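Local coordinates for protein digeranylgeranylglycerophospholipid reductase (Sulfolobus acidocaldarius, PDB 4OPC) that reduces the double bonds of geranylgeranyl chains in archaeal membrane lipid precursors, using a bound FAD, to give saturated phytanyl lipids, at residues P100-N103 / Q104-K108; Y160-S163 / F164-K167; H243-Y246 / K247-D251; R352-L355 / Q356-N360; P428-P431 / S432-G435. All coordinates share one frame; numbering follows the deposited sequence. Where two conformers were deposited one is given.

Contact 1 of 5, residues P100-N103 / Q104-K108; sequences PLYN and QRVLK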
# COMPACT_ATOMS: atom_id res chain seq x y z
N PRO A 100 -7.65 13.59 3.51
CA PRO A 100 -8.80 13.60 4.42
C PRO A 100 -10.07 14.12 3.75
O PRO A 100 -11.14 13.55 3.97
CB PRO A 100 -8.37 14.56 5.53
CG PRO A 100 -6.88 14.62 5.47
CD PRO A 100 -6.48 14.31 4.06
N LEU A 101 -9.98 15.17 2.95
CA LEU A 101 -11.18 15.73 2.32
C LEU A 101 -11.83 14.73 1.37
O LEU A 101 -13.04 14.53 1.40
CB LEU A 101 -10.86 17.03 1.60
CG LEU A 101 -12.03 17.96 1.33
CD1 LEU A 101 -12.52 18.55 2.64
CD2 LEU A 101 -11.59 19.05 0.38
N TYR A 102 -11.03 14.09 0.52
CA TYR A 102 -11.57 13.09 -0.39
C TYR A 102 -12.13 11.88 0.36
O TYR A 102 -13.26 11.44 0.08
CB TYR A 102 -10.51 12.63 -1.39
CG TYR A 102 -11.04 11.55 -2.29
CD1 TYR A 102 -11.90 11.84 -3.34
CD2 TYR A 102 -10.72 10.21 -2.06
CE1 TYR A 102 -12.41 10.84 -4.15
CE2 TYR A 102 -11.22 9.21 -2.86
CZ TYR A 102 -12.06 9.53 -3.91
OH TYR A 102 -12.58 8.52 -4.70
N ASN A 103 -11.35 11.35 1.29
CA ASN A 103 -11.74 10.19 2.09
C ASN A 103 -13.07 10.47 2.81
O ASN A 103 -13.97 9.61 2.82
CB ASN A 103 -10.60 9.92 3.09
CG ASN A 103 -10.61 8.52 3.68
OD1 ASN A 103 -9.54 8.01 4.02
ND2 ASN A 103 -11.78 7.92 3.84
N GLN A 104 -13.20 11.65 3.40
CA GLN A 104 -14.43 11.99 4.11
C GLN A 104 -15.61 12.10 3.17
O GLN A 104 -16.74 11.75 3.53
CB GLN A 104 -14.24 13.26 4.95
CG GLN A 104 -13.34 13.01 6.17
CD GLN A 104 -12.76 14.28 6.77
OE1 GLN A 104 -13.41 15.33 6.80
NE2 GLN A 104 -11.52 14.18 7.25
N ARG A 105 -15.38 12.60 1.95
CA ARG A 105 -16.46 12.70 0.98
C ARG A 105 -16.95 11.32 0.55
O ARG A 105 -18.15 11.09 0.44
CB ARG A 105 -16.05 13.54 -0.23
CG ARG A 105 -17.11 13.60 -1.34
CD ARG A 105 -16.41 13.76 -2.69
NE ARG A 105 -17.18 13.25 -3.80
CZ ARG A 105 -16.69 13.10 -5.02
NH1 ARG A 105 -15.43 13.41 -5.27
NH2 ARG A 105 -17.47 12.62 -5.99
N VAL A 106 -16.01 10.40 0.31
CA VAL A 106 -16.37 9.02 0.00
C VAL A 106 -17.24 8.45 1.12
O VAL A 106 -18.28 7.86 0.86
CB VAL A 106 -15.13 8.14 -0.22
CG1 VAL A 106 -15.51 6.68 -0.37
CG2 VAL A 106 -14.37 8.63 -1.45
N LEU A 107 -16.82 8.66 2.37
CA LEU A 107 -17.59 8.16 3.50
C LEU A 107 -18.97 8.80 3.60
O LEU A 107 -19.95 8.11 3.86
CB LEU A 107 -16.83 8.37 4.80
CG LEU A 107 -15.62 7.46 4.98
CD1 LEU A 107 -14.81 7.96 6.17
CD2 LEU A 107 -16.07 6.04 5.18
N LYS A 108 -19.05 10.12 3.41
CA LYS A 108 -20.33 10.80 3.49
C LYS A 108 -21.28 10.32 2.39
O LYS A 108 -22.48 10.18 2.61
CB LYS A 108 -20.14 12.31 3.45
CG LYS A 108 -19.54 12.86 4.74
CD LYS A 108 -19.29 14.36 4.69
CE LYS A 108 -18.47 14.82 5.88
NZ LYS A 108 -17.97 16.22 5.72

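Contact 2 of 5, residues Y160-S163 / F164-K167; sequences YSRS and FRSK. With FDA (dihydroflavine-adenine dinucleotide), chain B.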
# COMPACT_ATOMS: atom_id res chain seq x y z
N TYR A 160 -1.90 -0.28 9.18
CA TYR A 160 -0.74 -0.97 9.71
C TYR A 160 -0.97 -1.46 11.15
O TYR A 160 -0.35 -2.42 11.59
CB TYR A 160 0.50 -0.07 9.64
CG TYR A 160 1.75 -0.70 10.21
CD1 TYR A 160 2.58 -1.49 9.42
CD2 TYR A 160 2.09 -0.50 11.53
CE1 TYR A 160 3.74 -2.07 9.96
CE2 TYR A 160 3.21 -1.06 12.07
CZ TYR A 160 4.03 -1.85 11.29
OH TYR A 160 5.16 -2.39 11.87
N SER A 161 -1.84 -0.79 11.89
CA SER A 161 -2.13 -1.21 13.26
C SER A 161 -2.55 -2.68 13.35
O SER A 161 -2.21 -3.35 14.32
CB SER A 161 -3.20 -0.33 13.91
OG SER A 161 -4.51 -0.67 13.49
N ARG A 162 -3.27 -3.17 12.34
CA ARG A 162 -3.78 -4.55 12.34
C ARG A 162 -4.42 -4.87 13.68
O ARG A 162 -4.24 -5.94 14.24
CB ARG A 162 -2.65 -5.54 12.03
CG ARG A 162 -2.07 -5.32 10.66
CD ARG A 162 -0.73 -5.97 10.54
NE ARG A 162 0.33 -5.12 11.09
CZ ARG A 162 1.45 -5.57 11.64
NH1 ARG A 162 1.66 -6.87 11.78
NH2 ARG A 162 2.35 -4.70 12.07
N SER A 163 -5.18 -3.91 14.19
CA SER A 163 -5.55 -3.91 15.60
C SER A 163 -6.71 -4.83 15.97
O SER A 163 -7.02 -4.99 17.15
CB SER A 163 -5.87 -2.49 16.03
OG SER A 163 -7.00 -2.01 15.31
N PHE A 164 -7.36 -5.40 14.97
CA PHE A 164 -8.43 -6.36 15.22
C PHE A 164 -7.96 -7.78 14.93
O PHE A 164 -8.03 -8.65 15.80
CB PHE A 164 -9.64 -5.98 14.36
CG PHE A 164 -10.86 -6.84 14.58
CD1 PHE A 164 -11.75 -6.55 15.60
CD2 PHE A 164 -11.13 -7.90 13.74
CE1 PHE A 164 -12.89 -7.32 15.78
CE2 PHE A 164 -12.27 -8.67 13.92
CZ PHE A 164 -13.14 -8.37 14.94
N ARG A 165 -7.43 -8.02 13.73
CA ARG A 165 -7.00 -9.37 13.38
C ARG A 165 -5.86 -9.88 14.25
O ARG A 165 -5.74 -11.10 14.45
CB ARG A 165 -6.65 -9.48 11.89
CG ARG A 165 -5.40 -8.73 11.44
CD ARG A 165 -5.26 -8.86 9.93
NE ARG A 165 -3.99 -8.36 9.40
CZ ARG A 165 -2.86 -9.06 9.38
NH1 ARG A 165 -2.82 -10.29 9.87
NH2 ARG A 165 -1.75 -8.51 8.88
N SER A 166 -5.05 -8.98 14.81
CA SER A 166 -3.95 -9.41 15.67
C SER A 166 -4.46 -9.98 16.99
O SER A 166 -3.69 -10.56 17.75
CB SER A 166 -2.99 -8.27 15.95
OG SER A 166 -3.64 -7.22 16.66
N LYS A 167 -5.76 -9.82 17.26
CA LYS A 167 -6.36 -10.30 18.51
C LYS A 167 -7.06 -11.64 18.33
O LYS A 167 -7.65 -12.16 19.28
CB LYS A 167 -7.30 -9.25 19.08
CG LYS A 167 -6.56 -7.98 19.51
CD LYS A 167 -7.46 -6.95 20.16
CE LYS A 167 -6.68 -5.70 20.49
NZ LYS A 167 -7.48 -4.73 21.28
PA FDA B . -5.21 3.79 7.03
O1A FDA B . -4.14 3.68 8.04
O2A FDA B . -5.22 5.03 6.15
O5B FDA B . -6.62 3.73 7.76
C5B FDA B . -6.83 2.81 8.85
C4B FDA B . -7.96 3.35 9.68
O4B FDA B . -8.34 2.37 10.67
C3B FDA B . -7.64 4.64 10.45
O3B FDA B . -8.52 5.70 10.07
C2B FDA B . -7.73 4.23 11.93
O2B FDA B . -8.23 5.27 12.76
C1B FDA B . -8.69 3.05 11.86
N9A FDA B . -8.61 2.06 12.93
C8A FDA B . -7.51 1.31 13.27
N7A FDA B . -7.75 0.43 14.22
C5A FDA B . -9.09 0.62 14.52
C6A FDA B . -9.97 -0.03 15.41
N6A FDA B . -9.62 -1.08 16.15
N1A FDA B . -11.26 0.36 15.42
C2A FDA B . -11.62 1.39 14.64
N3A FDA B . -10.90 2.05 13.74
C4A FDA B . -9.64 1.60 13.71
N1 FDA B . 0.35 5.63 -0.87
C2 FDA B . 0.00 6.19 -2.07
O2 FDA B . -0.81 5.66 -2.82
N3 FDA B . 0.59 7.39 -2.39
C4 FDA B . 1.57 8.05 -1.69
O4 FDA B . 1.90 9.19 -2.02
C4X FDA B . 1.94 7.40 -0.49
N5 FDA B . 2.88 7.97 0.31
C5X FDA B . 3.02 7.55 1.62
C6 FDA B . 3.77 8.30 2.52
C7 FDA B . 3.86 7.95 3.86
C7M FDA B . 4.57 8.87 4.82
C8 FDA B . 3.21 6.79 4.31
C8M FDA B . 3.22 6.42 5.78
C9 FDA B . 2.47 6.02 3.41
C9A FDA B . 2.35 6.40 2.07
N10 FDA B . 1.58 5.67 1.14
C10 FDA B . 1.29 6.24 -0.08
C1' FDA B . 0.81 4.47 1.54
C2' FDA B . -0.66 4.84 1.82
O2' FDA B . -0.74 6.02 2.62
C3' FDA B . -1.36 3.70 2.57
O3' FDA B . -1.06 2.48 1.90
C4' FDA B . -2.89 3.80 2.63
O4' FDA B . -3.31 5.10 3.05
C5' FDA B . -3.47 2.74 3.54
O5' FDA B . -4.89 2.93 3.67
P FDA B . -5.72 2.05 4.71
O1P FDA B . -7.13 2.46 4.58
O2P FDA B . -5.39 0.57 4.57
O3P FDA B . -5.13 2.45 6.14
O HOH W 1 -8.38 -3.05 18.83
O HOH W 2 -3.86 -5.17 18.49

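Contact 3 of 5, residues H243-Y246 / K247-D251; sequences HEYY and KKYLD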
# COMPACT_ATOMS: atom_id res chain seq x y z
N HIS A 243 13.30 11.14 11.77
CA HIS A 243 13.20 12.58 11.97
C HIS A 243 14.57 13.22 11.82
O HIS A 243 14.68 14.36 11.36
CB HIS A 243 12.64 12.91 13.36
CG HIS A 243 11.21 12.51 13.55
ND1 HIS A 243 10.68 12.17 14.78
CD2 HIS A 243 10.19 12.38 12.66
CE1 HIS A 243 9.40 11.87 14.64
NE2 HIS A 243 9.08 11.98 13.37
N GLU A 244 15.61 12.49 12.20
CA GLU A 244 16.96 13.03 12.11
C GLU A 244 17.47 12.98 10.67
O GLU A 244 18.14 13.91 10.22
CB GLU A 244 17.91 12.32 13.08
CG GLU A 244 17.66 12.68 14.55
CD GLU A 244 17.84 14.17 14.85
OE1 GLU A 244 18.79 14.79 14.32
OE2 GLU A 244 17.02 14.72 15.62
N TYR A 245 17.14 11.93 9.93
CA TYR A 245 17.45 11.90 8.49
C TYR A 245 16.78 13.07 7.80
O TYR A 245 17.40 13.76 6.98
CB TYR A 245 16.94 10.62 7.83
CG TYR A 245 17.84 9.41 7.97
CD1 TYR A 245 18.82 9.14 7.02
CD2 TYR A 245 17.68 8.52 9.03
CE1 TYR A 245 19.64 8.02 7.14
CE2 TYR A 245 18.49 7.41 9.15
CZ TYR A 245 19.47 7.16 8.20
OH TYR A 245 20.27 6.05 8.33
N TYR A 246 15.51 13.29 8.12
CA TYR A 246 14.76 14.38 7.49
C TYR A 246 15.40 15.73 7.74
O TYR A 246 15.63 16.50 6.81
CB TYR A 246 13.29 14.38 7.96
CG TYR A 246 12.45 15.45 7.29
CD1 TYR A 246 11.78 15.18 6.09
CD2 TYR A 246 12.32 16.71 7.84
CE1 TYR A 246 11.00 16.15 5.47
CE2 TYR A 246 11.54 17.69 7.24
CZ TYR A 246 10.89 17.41 6.05
OH TYR A 246 10.14 18.40 5.46
N LYS A 247 15.71 16.04 9.00
CA LYS A 247 16.34 17.30 9.34
C LYS A 247 17.69 17.48 8.65
O LYS A 247 18.03 18.57 8.19
CB LYS A 247 16.51 17.41 10.85
CG LYS A 247 15.21 17.64 11.60
CD LYS A 247 15.39 17.41 13.10
CE LYS A 247 16.62 18.15 13.63
NZ LYS A 247 16.87 17.83 15.06
N LYS A 248 18.45 16.40 8.57
CA LYS A 248 19.81 16.49 8.05
C LYS A 248 19.84 16.73 6.54
O LYS A 248 20.66 17.52 6.05
CB LYS A 248 20.60 15.22 8.38
CG LYS A 248 22.07 15.27 8.00
CD LYS A 248 22.80 14.02 8.45
CE LYS A 248 24.29 14.11 8.17
NZ LYS A 248 24.93 15.23 8.90
N TYR A 249 18.93 16.09 5.81
CA TYR A 249 19.03 16.09 4.35
C TYR A 249 17.94 16.89 3.61
O TYR A 249 17.97 16.97 2.39
CB TYR A 249 19.10 14.66 3.82
CG TYR A 249 20.31 13.91 4.33
CD1 TYR A 249 21.59 14.34 4.00
CD2 TYR A 249 20.18 12.80 5.14
CE1 TYR A 249 22.71 13.67 4.46
CE2 TYR A 249 21.29 12.11 5.61
CZ TYR A 249 22.56 12.56 5.26
OH TYR A 249 23.68 11.90 5.72
N LEU A 250 17.00 17.48 4.34
CA LEU A 250 15.91 18.24 3.70
C LEU A 250 16.41 19.26 2.67
O LEU A 250 15.87 19.34 1.56
CB LEU A 250 15.04 18.95 4.75
CG LEU A 250 13.93 19.83 4.17
CD1 LEU A 250 12.96 19.01 3.35
CD2 LEU A 250 13.18 20.61 5.26
N ASP A 251 17.46 20.00 3.01
CA ASP A 251 17.98 21.05 2.13
C ASP A 251 18.49 20.52 0.78
O ASP A 251 18.50 21.25 -0.21
CB ASP A 251 19.11 21.83 2.81
CG ASP A 251 18.61 22.71 3.95
OD1 ASP A 251 17.38 22.90 4.08
OD2 ASP A 251 19.46 23.23 4.70

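Contact 4 of 5, residues R352-L355 / Q356-N360; sequences RRFL and QKLSN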
# COMPACT_ATOMS: atom_id res chain seq x y z
N ARG A 352 12.14 -5.44 -5.11
CA ARG A 352 12.49 -4.54 -4.02
C ARG A 352 13.73 -4.98 -3.24
O ARG A 352 14.58 -4.16 -2.89
CB ARG A 352 11.30 -4.40 -3.04
CG ARG A 352 11.73 -4.06 -1.61
CD ARG A 352 10.61 -4.12 -0.60
NE ARG A 352 10.28 -5.47 -0.14
CZ ARG A 352 10.77 -6.01 0.97
NH1 ARG A 352 11.62 -5.33 1.72
NH2 ARG A 352 10.36 -7.21 1.37
N ARG A 353 13.80 -6.27 -2.93
CA ARG A 353 14.90 -6.80 -2.12
C ARG A 353 16.22 -6.58 -2.83
O ARG A 353 17.23 -6.21 -2.22
CB ARG A 353 14.67 -8.28 -1.85
CG ARG A 353 13.51 -8.55 -0.91
CD ARG A 353 13.03 -9.98 -1.02
NE ARG A 353 11.71 -10.08 -0.39
CZ ARG A 353 11.44 -10.80 0.69
NH1 ARG A 353 12.37 -11.55 1.26
NH2 ARG A 353 10.21 -10.79 1.19
N PHE A 354 16.22 -6.79 -4.14
CA PHE A 354 17.37 -6.50 -4.96
C PHE A 354 17.73 -5.00 -4.92
O PHE A 354 18.88 -4.64 -4.65
CB PHE A 354 17.08 -6.97 -6.39
CG PHE A 354 18.10 -6.56 -7.41
CD1 PHE A 354 19.37 -7.12 -7.43
CD2 PHE A 354 17.77 -5.62 -8.37
CE1 PHE A 354 20.29 -6.75 -8.41
CE2 PHE A 354 18.68 -5.24 -9.34
CZ PHE A 354 19.94 -5.80 -9.36
N LEU A 355 16.75 -4.14 -5.20
CA LEU A 355 17.01 -2.71 -5.25
C LEU A 355 17.56 -2.20 -3.92
O LEU A 355 18.46 -1.37 -3.89
CB LEU A 355 15.74 -1.95 -5.64
CG LEU A 355 15.20 -2.26 -7.04
CD1 LEU A 355 13.88 -1.53 -7.24
CD2 LEU A 355 16.20 -1.88 -8.13
N GLN A 356 17.00 -2.69 -2.81
CA GLN A 356 17.44 -2.24 -1.49
C GLN A 356 18.89 -2.62 -1.17
O GLN A 356 19.49 -2.04 -0.27
CB GLN A 356 16.50 -2.75 -0.40
CG GLN A 356 15.15 -2.06 -0.41
CD GLN A 356 14.18 -2.66 0.58
OE1 GLN A 356 14.07 -3.88 0.71
NE2 GLN A 356 13.45 -1.81 1.30
N LYS A 357 19.46 -3.59 -1.89
CA LYS A 357 20.83 -4.01 -1.65
C LYS A 357 21.84 -3.32 -2.56
O LYS A 357 23.06 -3.50 -2.39
CB LYS A 357 20.99 -5.53 -1.78
CG LYS A 357 20.30 -6.35 -0.70
CD LYS A 357 21.12 -6.44 0.57
CE LYS A 357 20.47 -7.40 1.56
NZ LYS A 357 21.21 -7.46 2.85
N LEU A 358 21.37 -2.53 -3.52
CA LEU A 358 22.28 -1.86 -4.46
C LEU A 358 22.96 -0.68 -3.79
O LEU A 358 22.37 -0.02 -2.93
CB LEU A 358 21.53 -1.39 -5.71
CG LEU A 358 20.95 -2.49 -6.60
CD1 LEU A 358 20.20 -1.85 -7.78
CD2 LEU A 358 22.02 -3.45 -7.09
N SER A 359 24.20 -0.41 -4.18
CA SER A 359 24.90 0.77 -3.67
C SER A 359 24.55 2.00 -4.49
O SER A 359 24.04 1.88 -5.61
CB SER A 359 26.41 0.54 -3.72
OG SER A 359 26.86 0.52 -5.07
N ASN A 360 24.86 3.17 -3.95
CA ASN A 360 24.71 4.39 -4.73
C ASN A 360 25.50 4.30 -6.03
O ASN A 360 25.03 4.73 -7.08
CB ASN A 360 25.12 5.64 -3.95
CG ASN A 360 24.01 6.14 -3.05
OD1 ASN A 360 22.88 5.67 -3.13
ND2 ASN A 360 24.33 7.11 -2.21

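Contact 5 of 5, residues P428-P431 / S432-G435; sequences PRSP and SSLG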
# COMPACT_ATOMS: atom_id res chain seq x y z
N PRO A 428 -3.90 -20.89 -4.77
CA PRO A 428 -4.76 -22.01 -4.37
C PRO A 428 -6.24 -21.71 -4.58
O PRO A 428 -6.69 -20.64 -4.21
CB PRO A 428 -4.51 -22.13 -2.86
CG PRO A 428 -3.23 -21.48 -2.61
CD PRO A 428 -2.95 -20.50 -3.71
N ARG A 429 -6.97 -22.65 -5.16
CA ARG A 429 -8.38 -22.43 -5.44
C ARG A 429 -9.27 -22.64 -4.22
O ARG A 429 -10.44 -22.29 -4.23
CB ARG A 429 -8.85 -23.32 -6.60
CG ARG A 429 -8.07 -23.12 -7.89
CD ARG A 429 -8.03 -21.66 -8.30
NE ARG A 429 -9.37 -21.09 -8.41
CZ ARG A 429 -9.66 -19.96 -9.06
NH1 ARG A 429 -8.69 -19.28 -9.66
NH2 ARG A 429 -10.91 -19.52 -9.11
N SER A 430 -8.70 -23.21 -3.17
CA SER A 430 -9.43 -23.43 -1.93
C SER A 430 -8.46 -23.34 -0.75
O SER A 430 -7.26 -23.45 -0.93
CB SER A 430 -10.12 -24.79 -1.96
OG SER A 430 -9.22 -25.81 -1.58
N PRO A 431 -8.99 -23.13 0.47
CA PRO A 431 -8.16 -23.04 1.67
C PRO A 431 -7.31 -24.28 1.95
O PRO A 431 -6.25 -24.18 2.56
CB PRO A 431 -9.19 -22.88 2.79
CG PRO A 431 -10.33 -22.21 2.14
CD PRO A 431 -10.39 -22.76 0.75
N SER A 432 -7.78 -25.44 1.50
CA SER A 432 -7.10 -26.70 1.80
C SER A 432 -5.70 -26.74 1.19
O SER A 432 -4.85 -27.51 1.64
CB SER A 432 -7.93 -27.89 1.31
OG SER A 432 -8.14 -27.83 -0.09
N SER A 433 -5.46 -25.92 0.18
CA SER A 433 -4.18 -25.90 -0.51
C SER A 433 -3.29 -24.71 -0.12
O SER A 433 -2.21 -24.54 -0.68
CB SER A 433 -4.38 -25.88 -2.03
OG SER A 433 -5.14 -27.00 -2.45
N LEU A 434 -3.75 -23.91 0.83
CA LEU A 434 -3.01 -22.70 1.20
C LEU A 434 -1.64 -23.02 1.78
O LEU A 434 -0.65 -22.38 1.42
CB LEU A 434 -3.81 -21.87 2.21
CG LEU A 434 -3.13 -20.58 2.66
CD1 LEU A 434 -3.02 -19.59 1.51
CD2 LEU A 434 -3.91 -19.97 3.83
N GLY A 435 -1.58 -24.00 2.67
CA GLY A 435 -0.34 -24.32 3.36
C GLY A 435 0.79 -24.75 2.44
O GLY A 435 1.90 -24.22 2.52
O HOH W 3 -3.90 -25.47 3.85

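Contact 1 of 5, residues P100-N103 / Q104-K108
In helix 99-112, which packs against helix 16-25 of the FAD-binding Rossmann fold, Y102 and V106 illustrate how a ring and a branched side chain pair one turn apart. CG2 of V106 lies over one face of the Y102 ring in a CH-pi contact, 3.8 Å from the centroid and displaced to the rim. It lies 3.5 Å from CZ of Y102 and as close to CE2. The ring reaches this methyl because CG of Y102 stands beside its own carbonyl carbon, opposite the backbone N (chi1 177°). The guanidinium of R105 is turned at a right angle to the ring plane and passes obliquely; it is held by E69, E109 and the carbonyl of Y64. The phenol hydroxyl bonds to P63 O. With an alanine at Y102, that carbonyl would probably lose its hydroxyl partner, and CG2 of V106 the aromatic face it rests on. On the cofactor side, N103 and L107 run side by side, with ND2 of N103 3.8 Å from CD1 of L107. The same ND2 bonds to G14 O in the probable glycine-rich turn, and this ties the helix to the nucleotide-binding part of the fold. NE2 of Q104 bonds to I43 O and lies 3.6 Å from CB of P100. Beneath these side chains V106 N donates to Y102 O at 2.9 Å, the donor placed almost along the C=O axis.

Contact 2 of 5, residues Y160-S163 / F164-K167
The guanidinium groups of R162 and R165 cross with their planes 44° apart, and the closest approach is made by a methylene: CD of R162 lies 3.2 Å from NH2 of R165. R162 NE and R165 NH2 stand 4.6 Å apart, like charges probably eased by D177 at R162 NH1 and by the carbonyls of S290, E176 and I174 round R165. At the edge of the R162 guanidinium, in its plane, lies the carbonyl carbon of Y160, and NE donates to Y160 O at 2.8 Å. A bend in the chain (chi3 -83°) folds the group back in this way and brings its NH2 over the rim of one face of the Y160 ring, 3.4 Å above the plane. An alanine at R162 would probably leave D177 without its positive mate and Y160 O without this donor. The carbonyl O of R162 is itself gripped by S166, whose N reaches it at 3.2 Å; in the conformer described here the S166 hydroxyl adds a second bond, from the other face of the carbonyl plane. A water spans S163 O, at 2.9 Å, and K167 NZ, which also bonds to M124 O. From the same turn S163 OG donates to N7A of the cofactor adenine at 2.8 Å. A tight turn after strand 153-156, offering a serine to the adenine, thus forms part of the FAD-binding site of this Rossmann-type flavoprotein.

Contact 3 of 5, residues H243-Y246 / K247-D251
H243 starts the series by accepting a hydrogen bond at its carbonyl O from the backbone N of K247 one helical turn on, at 3.1 Å. Next, E244 lies alongside the lysine chain of K247 and forms a salt bridge with it, OE2 to NZ at 3.2 Å. The ammonium meets the syn side of OE2, 23° out of the carboxylate plane. Both chains are bent, E244 at chi2 and K247 at chi3 (49°), which brings the charged ends together, and both residues are exposed, so the pair belongs to the surface of the helix. Y245 follows, running beside Y249 with CD1 4.1 Å from CE2; its carbonyl O receives the backbone N of Y249. Y246 completes the segment. Its phenol end lies beside the two methyls of L250, with CZ 3.8 Å from CD1, while its hydroxyl bonds to E189 OE1, which satisfies a polar atom on a buried side chain. The ring of Y246 also meets Y187 edge-to-face and lies near W217. Helix 242-253 thereby rests its inner side on the eight-stranded mixed sheet, Y246 and L250 touching strand 226-234 at V229, and Y249 and L250 touching W217 of strand 216-221.

Contact 4 of 5, residues R352-L355 / Q356-N360
R352 O receives the backbone N of Q356 in the shortest sound polar bond of this helix end, 2.8 Å long. The side chains of the same two residues meet as well. OE1 of Q356 lies 3.0 Å from NH1 of R352, a weak bond because it is strongly bent, with amide and guanidinium planes 80° apart. OE1 also rests against CG of R352, at 3.3 Å. The other end of the amide, NE2, bonds to G214 O, which fixes which way the group is flipped and keeps OE1 on the arginine side. A bend at chi3 (80°) carries the guanidinium of R352 round to D182 and D349, its two salt-bridge partners. On another side of the helix, L358 lies over the F354 ring: CD2 of L358 is 4.3 Å from the centroid in a CH-pi contact, while CD1 of L358 lies 4.0 Å from CD2 of L355. These contacts fall where the helix runs out. K357 N bonds to F354 O, and L358 N to L355 O at 3.2 Å, both three residues back and both from above the carbonyl plane. The chain then extends to S359, the N-cap of helix 360-368, with OG on D362 N. R352, L355 and Q356 touch the bound phospholipid. The chemistry implies a lipid pocket wall whose buried arginine is probably kept charged by its two carboxylates, while Q356, bonded through NE2 and only weakly through OE1, probably has little freedom to turn.

Contact 5 of 5, residues P428-P431 / S432-G435
S430 and S432 touch first through their hydroxyls, OG of S432 donating to OG of S430 at 2.7 Å. Both oxygens stand between backbone N and carbonyl carbon (chi1 83° in S430 and 60° in S432), and in these positions the two hydroxyls meet. Beneath them S433 N bonds to S430 O at 3.3 Å, entering well above the carbonyl plane. One residue later the pattern repeats, L434 N reaching P431 O at 3.1 Å. These bonds to the third residue back give the start of the helix its tighter 3-10 winding. The carbonyl of P431 also takes a hydrogen from a water at 3.0 Å, and the same water accepts from G435 N; it thus bridges the pair that a regular alpha turn would join directly. P428 closes the loop from the other side. Its CB lies 3.8 Å from CB of S433, and its CG is 4.0 Å from CA of L434, so that the pyrrolidine ring lies against the end of the 3-10 turn and the first residue of the helix. Farther out, W331 meets both prolines and probably helps to position them: its NE1 bonds to P428 O, and the P431 side chain touches W331 as well as A327 and S328 of helix 327-330. L434 is buried against P173, T278 and Y427. Far from the annotated sites, this is a helix N-terminus: a proline-bounded loop leads from helix 410-425 through a short 3-10 turn into the C-terminal helix 434-452.

The five contacts follow one another along the chain; none nests within or crosses another, and each is local, formed by residues close in sequence. Contact 1 belongs to the helix after strand 87-97, beside the cofactor-binding fold. Contact 2 closes a turn beyond strand 153-156 on the adenine side of the same cofactor, its centre about 23 Å from that of contact 1. Contact 3 lies on a helix over the large mixed sheet. Contact 4, whose nearest atoms are about 9 Å from it, finishes helix 332-357 at the lipid pocket. Contact 5 joins the last two helices, its centre about 46 Å from that of contact 3, on opposite sides of the chain's centre.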